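Local structure of IPT/TIG domain-containing protein (Bacteroides thetaiotaomicron, 3TC9) at residues V405-E408 with F413-G416; G134-A139 with R162-E167; E39-D44 with I80-L85. The protein probably serves as an auxiliary nutrient-binding protein that joins an immunoglobulin-like domain to a six-bladed beta-propeller, its precise function remaining uncertain. One frame throughout, in Å; residues are numbered along the deposited sequence.

Contact 1 (V405-E408 with F413-G416)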
ATOM      1  N   VAL B 405      -1.595   9.257  16.297  1.00 28.95           N
ATOM      2  CA  VAL B 405      -1.963   9.595  14.935  1.00 27.15           C
ATOM      3  C   VAL B 405      -1.104   8.731  14.005  1.00 30.83           C
ATOM      4  O   VAL B 405       0.058   8.474  14.315  1.00 27.57           O
ATOM      5  CB  VAL B 405      -1.913  11.116  14.622  1.00 31.68           C
ATOM      6  CG1 VAL B 405      -0.493  11.680  14.663  1.00 31.54           C
ATOM      7  CG2 VAL B 405      -2.596  11.434  13.293  1.00 31.90           C
ATOM      8  N   TYR B 406      -1.691   8.242  12.900  1.00 30.14           N
ATOM      9  CA  TYR B 406      -0.904   7.535  11.908  1.00 31.35           C
ATOM     10  C   TYR B 406      -0.504   8.560  10.816  1.00 39.61           C
ATOM     11  O   TYR B 406      -1.346   9.334  10.346  1.00 40.95           O
ATOM     12  CB  TYR B 406      -1.640   6.310  11.328  1.00 33.21           C
ATOM     13  CG  TYR B 406      -0.816   5.561  10.296  1.00 36.84           C
ATOM     14  CD1 TYR B 406       0.357   4.904  10.655  1.00 37.98           C
ATOM     15  CD2 TYR B 406      -1.185   5.548   8.953  1.00 39.17           C
ATOM     16  CE1 TYR B 406       1.163   4.282   9.699  1.00 39.30           C
ATOM     17  CE2 TYR B 406      -0.380   4.932   7.986  1.00 40.18           C
ATOM     18  CZ  TYR B 406       0.786   4.293   8.369  1.00 46.79           C
ATOM     19  OH  TYR B 406       1.581   3.678   7.444  1.00 53.53           O
ATOM     20  N   ASP B 407       0.788   8.605  10.461  1.00 34.61           N
ATOM     21  CA  ASP B 407       1.271   9.497   9.415  1.00 34.67           C
ATOM     22  C   ASP B 407       1.492   8.662   8.152  1.00 41.47           C
ATOM     23  O   ASP B 407       2.458   7.911   8.076  1.00 39.34           O
ATOM     24  CB  ASP B 407       2.557  10.208   9.867  1.00 35.26           C
ATOM     25  CG  ASP B 407       3.026  11.317   8.948  1.00 44.47           C
ATOM     26  OD1 ASP B 407       2.736  11.255   7.729  1.00 44.22           O
ATOM     27  OD2 ASP B 407       3.693  12.231   9.435  1.00 50.10           O
ATOM     28  N   GLU B 408       0.585   8.775   7.174  1.00 42.63           N
ATOM     29  CA  GLU B 408       0.636   8.020   5.913  1.00 43.79           C
ATOM     30  C   GLU B 408       1.855   8.382   5.052  1.00 45.86           C
ATOM     31  O   GLU B 408       2.423   7.502   4.430  1.00 43.48           O
ATOM     32  CB  GLU B 408      -0.654   8.218   5.102  1.00 46.22           C
ATOM     33  CG  GLU B 408      -1.853   7.542   5.745  1.00 63.17           C
ATOM     34  CD  GLU B 408      -3.150   7.559   4.957  1.00 99.58           C
ATOM     35  OE1 GLU B 408      -3.312   6.718   4.040  1.00107.35           O
ATOM     36  OE2 GLU B 408      -4.045   8.354   5.326  1.00 94.30           O
ATOM     37  N   PHE B 413       3.621   5.940  13.261  1.00 29.92           N
ATOM     38  CA  PHE B 413       2.721   6.385  14.314  1.00 29.82           C
ATOM     39  C   PHE B 413       3.445   7.340  15.228  1.00 34.46           C
ATOM     40  O   PHE B 413       4.626   7.147  15.502  1.00 34.47           O
ATOM     41  CB  PHE B 413       2.198   5.197  15.160  1.00 31.23           C
ATOM     42  CG  PHE B 413       1.371   4.175  14.419  1.00 31.92           C
ATOM     43  CD1 PHE B 413       1.985   3.143  13.703  1.00 33.09           C
ATOM     44  CD2 PHE B 413      -0.027   4.240  14.433  1.00 32.00           C
ATOM     45  CE1 PHE B 413       1.221   2.208  13.003  1.00 32.83           C
ATOM     46  CE2 PHE B 413      -0.790   3.291  13.751  1.00 33.56           C
ATOM     47  CZ  PHE B 413      -0.159   2.289  13.028  1.00 31.79           C
ATOM     48  N   PHE B 414       2.735   8.358  15.707  1.00 31.34           N
ATOM     49  CA  PHE B 414       3.188   9.301  16.723  1.00 30.78           C
ATOM     50  C   PHE B 414       2.265   9.122  17.919  1.00 32.28           C
ATOM     51  O   PHE B 414       1.047   9.127  17.746  1.00 30.11           O
ATOM     52  CB  PHE B 414       3.228  10.754  16.215  1.00 33.24           C
ATOM     53  CG  PHE B 414       4.260  10.962  15.131  1.00 34.97           C
ATOM     54  CD1 PHE B 414       5.612  10.800  15.396  1.00 38.30           C
ATOM     55  CD2 PHE B 414       3.876  11.300  13.842  1.00 39.12           C
ATOM     56  CE1 PHE B 414       6.569  10.967  14.386  1.00 39.46           C
ATOM     57  CE2 PHE B 414       4.834  11.504  12.840  1.00 43.21           C
ATOM     58  CZ  PHE B 414       6.176  11.354  13.128  1.00 40.25           C
ATOM     59  N   ILE B 415       2.843   8.853  19.099  1.00 28.14           N
ATOM     60  CA  ILE B 415       2.062   8.579  20.307  1.00 29.10           C
ATOM     61  C   ILE B 415       2.388   9.582  21.404  1.00 35.04           C
ATOM     62  O   ILE B 415       3.564   9.842  21.659  1.00 35.61           O
ATOM     63  CB  ILE B 415       2.299   7.110  20.793  1.00 31.21           C
ATOM     64  CG1 ILE B 415       1.901   6.087  19.701  1.00 32.34           C
ATOM     65  CG2 ILE B 415       1.604   6.769  22.125  1.00 30.19           C
ATOM     66  CD1 ILE B 415       2.927   5.131  19.469  1.00 40.11           C
ATOM     67  N   GLY B 416       1.336  10.085  22.064  1.00 31.29           N
ATOM     68  CA  GLY B 416       1.431  10.958  23.230  1.00 32.29           C
ATOM     69  C   GLY B 416       1.532  10.093  24.477  1.00 35.98           C
ATOM     70  O   GLY B 416       0.520   9.620  25.000  1.00 33.82           O
TER

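Contact 2 (G134-A139 with R162-E167)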
ATOM      1  N   GLY B 134      12.437  20.485  25.543  1.00 47.53           N
ATOM      2  CA  GLY B 134      12.080  20.001  26.872  1.00 46.73           C
ATOM      3  C   GLY B 134      11.245  18.732  26.811  1.00 46.67           C
ATOM      4  O   GLY B 134      11.553  17.824  26.039  1.00 45.19           O
ATOM      5  N   GLY B 135      10.191  18.683  27.619  1.00 41.02           N
ATOM      6  CA  GLY B 135       9.252  17.572  27.693  1.00 38.24           C
ATOM      7  C   GLY B 135       7.847  18.082  27.490  1.00 40.67           C
ATOM      8  O   GLY B 135       7.589  19.280  27.636  1.00 40.58           O
ATOM      9  N   PHE B 136       6.939  17.195  27.116  1.00 38.29           N
ATOM     10  CA  PHE B 136       5.535  17.542  26.865  1.00 38.62           C
ATOM     11  C   PHE B 136       4.743  17.296  28.134  1.00 44.08           C
ATOM     12  O   PHE B 136       4.846  16.217  28.703  1.00 42.42           O
ATOM     13  CB  PHE B 136       4.971  16.697  25.689  1.00 39.01           C
ATOM     14  CG  PHE B 136       5.619  16.991  24.360  1.00 39.10           C
ATOM     15  CD1 PHE B 136       6.836  16.409  24.019  1.00 41.92           C
ATOM     16  CD2 PHE B 136       5.046  17.901  23.475  1.00 41.01           C
ATOM     17  CE1 PHE B 136       7.460  16.715  22.801  1.00 43.25           C
ATOM     18  CE2 PHE B 136       5.670  18.212  22.259  1.00 43.48           C
ATOM     19  CZ  PHE B 136       6.860  17.595  21.918  1.00 41.18           C
ATOM     20  N   GLY B 137       3.998  18.299  28.596  1.00 42.92           N
ATOM     21  CA  GLY B 137       3.168  18.149  29.788  1.00 42.47           C
ATOM     22  C   GLY B 137       2.058  17.149  29.535  1.00 44.93           C
ATOM     23  O   GLY B 137       1.700  16.369  30.428  1.00 45.30           O
ATOM     24  N   GLY B 138       1.539  17.178  28.300  1.00 37.79           N
ATOM     25  CA  GLY B 138       0.467  16.320  27.828  1.00 36.66           C
ATOM     26  C   GLY B 138       0.287  16.410  26.324  1.00 42.69           C
ATOM     27  O   GLY B 138       0.509  17.463  25.729  1.00 42.47           O
ATOM     28  N   ALA B 139      -0.066  15.279  25.700  1.00 40.31           N
ATOM     29  CA  ALA B 139      -0.386  15.144  24.275  1.00 40.03           C
ATOM     30  C   ALA B 139      -1.484  14.102  24.185  1.00 43.12           C
ATOM     31  O   ALA B 139      -1.232  12.939  23.851  1.00 42.59           O
ATOM     32  CB  ALA B 139       0.849  14.762  23.467  1.00 40.06           C
ATOM     33  N   ARG B 162      -0.134  22.763  21.438  1.00 43.73           N
ATOM     34  CA  ARG B 162       1.169  23.009  20.860  1.00 41.77           C
ATOM     35  C   ARG B 162       1.237  22.551  19.406  1.00 45.33           C
ATOM     36  O   ARG B 162       0.323  21.886  18.913  1.00 41.99           O
ATOM     37  CB  ARG B 162       2.244  22.335  21.729  1.00 39.38           C
ATOM     38  CG  ARG B 162       2.250  22.916  23.153  1.00 49.36           C
ATOM     39  CD  ARG B 162       3.424  22.473  23.971  1.00 54.34           C
ATOM     40  NE  ARG B 162       4.665  23.041  23.466  1.00 53.98           N
ATOM     41  CZ  ARG B 162       5.850  22.879  24.043  1.00 65.48           C
ATOM     42  NH1 ARG B 162       5.964  22.154  25.148  1.00 56.10           N
ATOM     43  NH2 ARG B 162       6.927  23.444  23.522  1.00 42.97           N
ATOM     44  N   LEU B 163       2.315  22.973  18.703  1.00 43.82           N
ATOM     45  CA  LEU B 163       2.539  22.640  17.305  1.00 42.16           C
ATOM     46  C   LEU B 163       3.912  22.002  17.111  1.00 45.13           C
ATOM     47  O   LEU B 163       4.918  22.539  17.572  1.00 44.65           O
ATOM     48  CB  LEU B 163       2.396  23.913  16.434  1.00 42.64           C
ATOM     49  CG  LEU B 163       2.874  23.836  14.990  1.00 46.01           C
ATOM     50  CD1 LEU B 163       2.008  22.879  14.168  1.00 46.04           C
ATOM     51  CD2 LEU B 163       2.973  25.213  14.363  1.00 42.38           C
ATOM     52  N   ILE B 164       3.935  20.853  16.421  1.00 40.82           N
ATOM     53  CA  ILE B 164       5.132  20.131  15.984  1.00 39.91           C
ATOM     54  C   ILE B 164       5.248  20.426  14.499  1.00 45.41           C
ATOM     55  O   ILE B 164       4.429  19.937  13.706  1.00 45.67           O
ATOM     56  CB  ILE B 164       5.090  18.604  16.305  1.00 41.86           C
ATOM     57  CG1 ILE B 164       5.105  18.330  17.841  1.00 41.84           C
ATOM     58  CG2 ILE B 164       6.215  17.848  15.584  1.00 42.51           C
ATOM     59  CD1 ILE B 164       4.492  16.979  18.224  1.00 42.22           C
ATOM     60  N   ASP B 165       6.199  21.294  14.137  1.00 42.58           N
ATOM     61  CA  ASP B 165       6.429  21.727  12.756  1.00 43.24           C
ATOM     62  C   ASP B 165       7.595  20.927  12.197  1.00 48.18           C
ATOM     63  O   ASP B 165       8.733  21.128  12.625  1.00 46.64           O
ATOM     64  CB  ASP B 165       6.697  23.245  12.726  1.00 46.14           C
ATOM     65  CG  ASP B 165       6.874  23.874  11.349  1.00 58.07           C
ATOM     66  OD1 ASP B 165       7.138  23.125  10.371  1.00 57.82           O
ATOM     67  OD2 ASP B 165       6.761  25.117  11.248  1.00 66.70           O
ATOM     68  N   PHE B 166       7.311  19.994  11.269  1.00 45.62           N
ATOM     69  CA  PHE B 166       8.332  19.110  10.691  1.00 44.86           C
ATOM     70  C   PHE B 166       9.262  19.822   9.725  1.00 51.14           C
ATOM     71  O   PHE B 166      10.390  19.373   9.547  1.00 50.44           O
ATOM     72  CB  PHE B 166       7.684  17.935   9.972  1.00 44.94           C
ATOM     73  CG  PHE B 166       7.131  16.882  10.895  1.00 44.65           C
ATOM     74  CD1 PHE B 166       5.817  16.956  11.359  1.00 46.02           C
ATOM     75  CD2 PHE B 166       7.900  15.782  11.259  1.00 44.24           C
ATOM     76  CE1 PHE B 166       5.296  15.971  12.205  1.00 44.76           C
ATOM     77  CE2 PHE B 166       7.367  14.779  12.079  1.00 45.62           C
ATOM     78  CZ  PHE B 166       6.073  14.889  12.557  1.00 43.25           C
ATOM     79  N   GLU B 167       8.774  20.892   9.072  1.00 51.07           N
ATOM     80  CA  GLU B 167       9.536  21.667   8.096  1.00 53.44           C
ATOM     81  C   GLU B 167      10.630  22.463   8.796  1.00 57.78           C
ATOM     82  O   GLU B 167      11.784  22.382   8.391  1.00 58.13           O
ATOM     83  CB  GLU B 167       8.603  22.594   7.295  1.00 56.50           C
ATOM     84  CG  GLU B 167       9.308  23.393   6.204  1.00 74.46           C
ATOM     85  CD  GLU B 167       8.532  24.543   5.581  1.00109.79           C
ATOM     86  OE1 GLU B 167       7.602  25.071   6.233  1.00101.60           O
ATOM     87  OE2 GLU B 167       8.892  24.947   4.451  1.00111.20           O
TER
HETATM   88  O   HOH W   1       8.218  21.315  26.266  1.00 35.44           O
HETATM   89  O   HOH W   2       3.644  20.483  26.789  1.00 44.80           O

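Contact 3 (E39-D44 with I80-L85)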
ATOM      1  N   GLU B  39      37.369 -22.117   9.476  1.00 34.81           N
ATOM      2  CA  GLU B  39      38.662 -22.617   9.935  1.00 35.94           C
ATOM      3  C   GLU B  39      39.421 -21.580  10.750  1.00 38.06           C
ATOM      4  O   GLU B  39      39.459 -20.410  10.359  1.00 34.66           O
ATOM      5  CB  GLU B  39      39.555 -22.975   8.716  1.00 38.03           C
ATOM      6  CG  GLU B  39      38.958 -23.912   7.684  1.00 49.70           C
ATOM      7  CD  GLU B  39      39.524 -25.313   7.726  1.00 87.12           C
ATOM      8  OE1 GLU B  39      40.698 -25.498   7.321  1.00 92.72           O
ATOM      9  OE2 GLU B  39      38.783 -26.230   8.148  1.00 85.88           O
ATOM     10  N   ASN B  40      40.086 -22.025  11.830  1.00 36.24           N
ATOM     11  CA  ASN B  40      41.059 -21.254  12.614  1.00 36.04           C
ATOM     12  C   ASN B  40      40.508 -19.939  13.217  1.00 38.55           C
ATOM     13  O   ASN B  40      41.130 -18.871  13.115  1.00 37.65           O
ATOM     14  CB  ASN B  40      42.285 -20.966  11.737  1.00 33.01           C
ATOM     15  CG  ASN B  40      43.527 -20.626  12.497  1.00 39.06           C
ATOM     16  OD1 ASN B  40      43.736 -21.081  13.618  1.00 34.16           O
ATOM     17  ND2 ASN B  40      44.392 -19.826  11.888  1.00 30.10           N
ATOM     18  N   PHE B  41      39.358 -20.039  13.869  1.00 34.76           N
ATOM     19  CA  PHE B  41      38.754 -18.899  14.561  1.00 33.11           C
ATOM     20  C   PHE B  41      39.341 -18.743  15.970  1.00 40.70           C
ATOM     21  O   PHE B  41      39.316 -17.641  16.545  1.00 42.18           O
ATOM     22  CB  PHE B  41      37.243 -19.094  14.674  1.00 32.65           C
ATOM     23  CG  PHE B  41      36.442 -19.120  13.402  1.00 33.26           C
ATOM     24  CD1 PHE B  41      36.932 -18.536  12.240  1.00 35.61           C
ATOM     25  CD2 PHE B  41      35.174 -19.697  13.372  1.00 34.57           C
ATOM     26  CE1 PHE B  41      36.183 -18.554  11.067  1.00 35.69           C
ATOM     27  CE2 PHE B  41      34.414 -19.693  12.198  1.00 35.90           C
ATOM     28  CZ  PHE B  41      34.911 -19.092  11.064  1.00 33.50           C
ATOM     29  N   GLY B  42      39.820 -19.856  16.528  1.00 38.18           N
ATOM     30  CA  GLY B  42      40.260 -19.923  17.910  1.00 38.58           C
ATOM     31  C   GLY B  42      39.027 -20.047  18.788  1.00 42.95           C
ATOM     32  O   GLY B  42      37.899 -20.147  18.293  1.00 40.91           O
ATOM     33  N   SER B  43      39.221 -20.023  20.095  1.00 41.80           N
ATOM     34  CA  SER B  43      38.117 -20.166  21.036  1.00 41.20           C
ATOM     35  C   SER B  43      38.055 -18.965  21.997  1.00 45.55           C
ATOM     36  O   SER B  43      37.279 -18.997  22.952  1.00 46.93           O
ATOM     37  CB  SER B  43      38.227 -21.491  21.795  1.00 45.59           C
ATOM     38  OG  SER B  43      39.560 -21.886  22.064  1.00 59.77           O
ATOM     39  N   ASP B  44      38.802 -17.882  21.689  1.00 41.23           N
ATOM     40  CA  ASP B  44      38.846 -16.642  22.477  1.00 39.75           C
ATOM     41  C   ASP B  44      37.993 -15.568  21.798  1.00 40.23           C
ATOM     42  O   ASP B  44      38.424 -14.927  20.833  1.00 39.56           O
ATOM     43  CB  ASP B  44      40.303 -16.151  22.682  1.00 41.52           C
ATOM     44  CG  ASP B  44      40.471 -14.992  23.656  1.00 48.36           C
ATOM     45  OD1 ASP B  44      39.441 -14.368  24.033  1.00 48.19           O
ATOM     46  OD2 ASP B  44      41.625 -14.730  24.074  1.00 59.10           O
ATOM     47  N   ILE B  80      29.390 -10.001   5.216  1.00 32.64           N
ATOM     48  CA  ILE B  80      30.023 -10.517   6.434  1.00 32.04           C
ATOM     49  C   ILE B  80      31.557 -10.530   6.335  1.00 36.69           C
ATOM     50  O   ILE B  80      32.130 -11.221   5.482  1.00 37.17           O
ATOM     51  CB  ILE B  80      29.486 -11.940   6.799  1.00 34.68           C
ATOM     52  CG1 ILE B  80      27.962 -11.927   6.995  1.00 33.73           C
ATOM     53  CG2 ILE B  80      30.206 -12.514   8.034  1.00 34.57           C
ATOM     54  CD1 ILE B  80      27.346 -13.181   6.773  1.00 43.22           C
ATOM     55  N   LYS B  81      32.204  -9.803   7.265  1.00 31.89           N
ATOM     56  CA  LYS B  81      33.657  -9.732   7.409  1.00 32.57           C
ATOM     57  C   LYS B  81      34.040 -10.267   8.772  1.00 35.25           C
ATOM     58  O   LYS B  81      33.289 -10.093   9.723  1.00 33.83           O
ATOM     59  CB  LYS B  81      34.164  -8.290   7.243  1.00 35.43           C
ATOM     60  CG  LYS B  81      33.909  -7.688   5.860  1.00 39.80           C
ATOM     61  CD  LYS B  81      34.568  -6.327   5.768  1.00 46.59           C
ATOM     62  CE  LYS B  81      34.261  -5.605   4.477  1.00 65.13           C
ATOM     63  NZ  LYS B  81      34.885  -6.245   3.291  1.00 74.48           N
ATOM     64  N   LEU B  82      35.166 -10.964   8.857  1.00 32.32           N
ATOM     65  CA  LEU B  82      35.699 -11.507  10.112  1.00 32.96           C
ATOM     66  C   LEU B  82      37.203 -11.175  10.215  1.00 35.80           C
ATOM     67  O   LEU B  82      37.948 -11.346   9.247  1.00 32.45           O
ATOM     68  CB  LEU B  82      35.465 -13.031  10.224  1.00 33.65           C
ATOM     69  CG  LEU B  82      35.993 -13.740  11.487  1.00 38.67           C
ATOM     70  CD1 LEU B  82      35.200 -14.970  11.767  1.00 39.39           C
ATOM     71  CD2 LEU B  82      37.450 -14.166  11.329  1.00 40.08           C
ATOM     72  N   SER B  83      37.628 -10.731  11.395  1.00 32.23           N
ATOM     73  CA  SER B  83      39.022 -10.440  11.694  1.00 33.27           C
ATOM     74  C   SER B  83      39.397 -11.091  12.985  1.00 34.17           C
ATOM     75  O   SER B  83      38.594 -11.098  13.929  1.00 32.62           O
ATOM     76  CB  SER B  83      39.255  -8.932  11.811  1.00 38.17           C
ATOM     77  OG  SER B  83      39.299  -8.291  10.552  1.00 55.33           O
ATOM     78  N   ILE B  84      40.601 -11.641  13.025  1.00 29.35           N
ATOM     79  CA  ILE B  84      41.220 -12.149  14.250  1.00 29.37           C
ATOM     80  C   ILE B  84      42.146 -11.001  14.710  1.00 31.88           C
ATOM     81  O   ILE B  84      42.834 -10.360  13.893  1.00 31.81           O
ATOM     82  CB  ILE B  84      41.940 -13.534  14.101  1.00 33.54           C
ATOM     83  CG1 ILE B  84      40.991 -14.635  13.572  1.00 33.58           C
ATOM     84  CG2 ILE B  84      42.628 -13.974  15.408  1.00 34.03           C
ATOM     85  CD1 ILE B  84      39.684 -14.947  14.341  1.00 33.22           C
ATOM     86  N   LEU B  85      42.080 -10.687  15.984  1.00 29.32           N
ATOM     87  CA  LEU B  85      42.853  -9.581  16.568  1.00 29.71           C
ATOM     88  C   LEU B  85      43.947 -10.067  17.481  1.00 35.02           C
ATOM     89  O   LEU B  85      43.937 -11.214  17.916  1.00 35.95           O
ATOM     90  CB  LEU B  85      41.908  -8.657  17.383  1.00 28.22           C
ATOM     91  CG  LEU B  85      40.559  -8.307  16.757  1.00 31.13           C
ATOM     92  CD1 LEU B  85      39.666  -7.687  17.782  1.00 31.05           C
ATOM     93  CD2 LEU B  85      40.725  -7.344  15.581  1.00 32.59           C
TER

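Contact 1 (V405-E408 with F413-G416)
Y406 and F413 form the tight half of this contact, an edge-to-face aromatic pair. The CD1 edge of Y406 comes down over the centre of the F413 ring, 3.6 Å from F413 CZ, with the two planes 52° apart. Y406 reaches it because its CG is turned anti to the backbone N (chi1 -180°). V340 and the rings of Y355 and F376 also pack against F413. Beneath the rings the backbones are clamped twice: V405 N donates to F414 O at 3.0 Å, and F414 N returns a bond to V405 O at 3.0 Å, straighter at 168°. The direct approach of V405 CG1 to F414 CB is looser, at 4.1 Å, although F112 and F166 pack on F414. D407 runs alongside F414, its OD2 at the ring edge 3.7 Å from F414 CE2, but its carboxylate is held chiefly by H149, at OD1, and R410, at OD2. F413, F414 and D407 are buried, V405 and Y406 partly exposed, and E408, just past the strand, faces solvent. Two antiparallel strands, 401-407 and 412-417, linked by a short turn, thus carry aromatics on both faces, an arrangement that fits the beta hairpin within a propeller blade.

Contact 2 (G134-A139 with R162-E167)
R162 leaves its strand with CG beside the backbone N (chi1 -61°) and then bends at chi3 (68°), which swings the guanidinium across to the backbone of G135 and G137; F136, with a similar first torsion (-65°), sends its ring toward I164. The arginine does not bond directly to the loop, since NH1 stops 4.1 Å from G135 O; one water bridges NH1 to G135 O and a second bridges NH1 to G137 N. Both lie at the edge of the guanidinium, near its plane, and take hydrogen bonds from NH1. The first sits 2.7 Å from R162 NH1 and so close to G135 O that this second leg is less certain; the other, a longer 3.3 Å from R162 NH1, receives G137 N at 2.9 Å. NH2 of the same group forms a salt bridge with D127 and a hydrogen bond to K126 O, so the charge is held from outside while NH1 serves the loop. The apolar half is a plain van der Waals approach, F136 CE2 to I164 CD1 at 4.4 Å, and L113 and I423 touch both side chains. What the chemistry implies is a buried cation linked through water to G135 O and G137 N of a glycine-rich loop, whose F136 pairs with the backbone of R421.

Contact 3 (E39-D44 with I80-L85)
F41 and L82 make the apolar contact between side chains. L82 extends its CG anti to the backbone N (chi1 179°), and its CD1 settles over one face of the F41 ring in a CH-pi contact, 4.2 Å from the ring centroid and 28° off the normal. The nearest ring atom is F41 CE1, 3.8 Å from L82 CD1, so the methyl stands off centre, toward the CD1-CE1 edge. The opposite face of the ring lies over the backbone: E39 N is 4.0 Å above the plane, near the rim, which leaves the phenyl group between its own chain and the strand.

A second kind of contact sets a side chain against backbone. I84 CD1 packs 3.5 Å from F41 O and also approaches F41 CA at 4.1 Å, while I84 CG1 lies 4.3 Å from N40 O. These are van der Waals approaches to carbonyls. L82 and I84 alternate with K81 and S83 along strand 80-85, and both turn toward the loop; V18 and I20 also touch L82, and F12 touches I84.

Polar groups act around the contact and not across it, for no hydrogen bond joins the two segments. N40 OD1 accepts from D13 N, S43 OG is bonded to G10 O, and the backbone of F41 pairs with that of G64. The chemistry therefore implies a division of labour in this immunoglobulin-like IPT/TIG domain: hydrogen bonds to other parts of the chain hold the 39-44 loop, whereas its seating on strand 80-85 rests on dispersion, the fit of the F41 ring against L82 and of I84 against the loop backbone.

Overall arrangement
Along the chain the order is contact 3, contact 2, contact 1, each closing before the next opens. Contact 3 belongs to the immunoglobulin-like domain and shares no strand or sheet with the others, its nearest atoms being about 31 Å from contact 1 and about 34 Å from contact 2. The other two lie in the propeller, centres about 13 Å apart, in neighbouring blades: strand 412-417 belongs to the sheet that ends the chain, strand 159-165 to the sheet that follows strand 107-113. They touch at F414 with F166 and again at G416 with A139. Because strand 107-113 pairs with strand 422-428, the last blade is completed by an early strand, the usual closure of a propeller ring.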